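Local structure of Dmd discriminator of mRNA degradation (Enterobacteria phage RB69, 5I8J) at residues G28-E31 against E32-V36. The protein is a phage antitoxin that interacts with the bacterial toxin RnlA and probably blocks its degradation of mRNA. Numbering follows the deposited sequence.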
loop_
_atom_site.group_PDB
_atom_site.type_symbol
_atom_site.label_atom_id
_atom_site.label_comp_id
_atom_site.label_asym_id
_atom_site.label_seq_id
_atom_site.Cartn_x
_atom_site.Cartn_y
_atom_site.Cartn_z
ATOM N N GLY A 28 2.334 11.475 16.487
ATOM C CA GLY A 28 1.216 11.221 17.372
ATOM C C GLY A 28 0.771 9.772 17.387
ATOM O O GLY A 28 1.553 8.864 17.114
ATOM N N ASP A 29 -0.502 9.560 17.697
ATOM C CA ASP A 29 -1.009 8.217 17.903
ATOM C C ASP A 29 -2.338 8.042 17.185
ATOM O O ASP A 29 -2.529 8.599 16.104
ATOM C CB ASP A 29 -1.116 7.940 19.400
ATOM C CG ASP A 29 0.235 8.043 20.101
ATOM O OD1 ASP A 29 1.211 7.424 19.615
ATOM O OD2 ASP A 29 0.336 8.769 21.114
ATOM N N ARG A 30 -3.255 7.291 17.784
ATOM C CA ARG A 30 -4.478 6.880 17.097
ATOM C C ARG A 30 -5.254 8.029 16.470
ATOM O O ARG A 30 -5.605 7.982 15.286
ATOM C CB ARG A 30 -5.403 6.135 18.068
ATOM C CG ARG A 30 -6.626 5.552 17.395
ATOM C CD ARG A 30 -6.208 4.629 16.264
ATOM N NE ARG A 30 -7.359 4.013 15.614
ATOM C CZ ARG A 30 -7.284 3.223 14.549
ATOM N NH1 ARG A 30 -6.111 2.948 14.000
ATOM N NH2 ARG A 30 -8.393 2.713 14.031
ATOM N N GLU A 31 -5.516 9.064 17.257
ATOM C CA GLU A 31 -6.360 10.146 16.784
ATOM C C GLU A 31 -5.750 10.826 15.562
ATOM O O GLU A 31 -6.442 11.053 14.568
ATOM C CB GLU A 31 -6.613 11.168 17.889
ATOM C CG GLU A 31 -7.367 12.381 17.386
ATOM C CD GLU A 31 -7.982 13.197 18.496
ATOM O OE1 GLU A 31 -7.473 13.149 19.636
ATOM O OE2 GLU A 31 -8.972 13.899 18.212
ATOM N N GLU A 32 -4.452 11.123 15.615
ATOM C CA GLU A 32 -3.805 11.750 14.473
ATOM C C GLU A 32 -3.862 10.876 13.227
ATOM O O GLU A 32 -4.133 11.359 12.139
ATOM C CB GLU A 32 -2.343 12.088 14.778
ATOM C CG GLU A 32 -1.665 12.748 13.584
ATOM C CD GLU A 32 -0.202 13.020 13.797
ATOM O OE1 GLU A 32 0.412 12.333 14.631
ATOM O OE2 GLU A 32 0.332 13.915 13.111
ATOM N N ILE A 33 -3.578 9.595 13.392
ATOM C CA ILE A 33 -3.580 8.676 12.257
ATOM C C ILE A 33 -4.959 8.646 11.602
ATOM O O ILE A 33 -5.083 8.727 10.371
ATOM C CB ILE A 33 -3.167 7.263 12.692
ATOM C CG1 ILE A 33 -1.719 7.274 13.191
ATOM C CG2 ILE A 33 -3.293 6.294 11.530
ATOM C CD1 ILE A 33 -1.317 6.026 13.941
ATOM N N GLU A 34 -6.000 8.558 12.427
ATOM C CA GLU A 34 -7.361 8.535 11.882
ATOM C C GLU A 34 -7.714 9.840 11.171
ATOM O O GLU A 34 -8.295 9.824 10.074
ATOM C CB GLU A 34 -8.378 8.232 12.990
ATOM C CG GLU A 34 -8.300 6.794 13.504
ATOM C CD GLU A 34 -9.379 6.461 14.532
ATOM O OE1 GLU A 34 -10.331 7.249 14.693
ATOM O OE2 GLU A 34 -9.270 5.400 15.174
ATOM N N TRP A 35 -7.382 10.972 11.791
ATOM C CA TRP A 35 -7.704 12.276 11.205
ATOM C C TRP A 35 -6.983 12.453 9.870
ATOM O O TRP A 35 -7.569 12.887 8.887
ATOM C CB TRP A 35 -7.341 13.435 12.154
ATOM C CG TRP A 35 -7.956 14.722 11.695
ATOM C CD1 TRP A 35 -9.171 15.226 12.065
ATOM C CD2 TRP A 35 -7.419 15.635 10.727
ATOM N NE1 TRP A 35 -9.413 16.408 11.405
ATOM C CE2 TRP A 35 -8.357 16.681 10.579
ATOM C CE3 TRP A 35 -6.236 15.678 9.982
ATOM C CZ2 TRP A 35 -8.144 17.758 9.718
ATOM C CZ3 TRP A 35 -6.026 16.758 9.130
ATOM C CH2 TRP A 35 -6.976 17.776 9.002
ATOM N N VAL A 36 -5.703 12.106 9.844
ATOM C CA VAL A 36 -4.909 12.235 8.630
ATOM C C VAL A 36 -5.500 11.347 7.536
ATOM O O VAL A 36 -5.589 11.760 6.372
ATOM C CB VAL A 36 -3.426 11.884 8.894
ATOM C CG1 VAL A 36 -2.654 11.724 7.594
ATOM C CG2 VAL A 36 -2.799 12.983 9.735
HETATM O O HOH W 1 -2.830 11.172 18.089
#
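Arg30 and Glu34 reach each other through different chi1 settings: the arginine sends CG trans to its backbone N (-174°) and then bends at chi2, while the glutamate sets CG beside its own N (-70°) and runs out straight. Their ends meet with the guanidinium and carboxylate planes almost perpendicular, and Glu34 CG lies over one guanidinium face, toward its rim. The salt bridge joins Arg30 NE to Glu34 OE2; its modelled length of 2.4 Å is very short and doubtful. The guanidinium has a second partner: NH1 hydrogen-bonds to the carbonyl O of Val57. The side chains of Arg30 and Glu34 touch Phe58, which ties this face of the helix to strand 55-61. The extended side chain of Glu32 reaches back to the loop before the helix, where its OE1 takes a weak, bent hydrogen bond of 2.8 Å from Gly28 N. A water accepts from Asp29 N and from Glu32 N, at 2.9 and 3.0 Å, bridging the helix start. Asp29 is the N-cap residue, but its carboxylate makes no capping bond; its carbonyl O receives Ile33 N at 3.1 Å, and Ile33 CG1 packs against that same oxygen at 3.3 Å. The hydrogen bonds of Glu34 N to Arg30 O and Trp35 N to Glu31 O, each 2.9 Å, continue the pattern. This is the N-terminal end of alpha-helix 30-44, with an i to i+4 Arg-Glu salt bridge, following strand 19-26 of the antiparallel sheet.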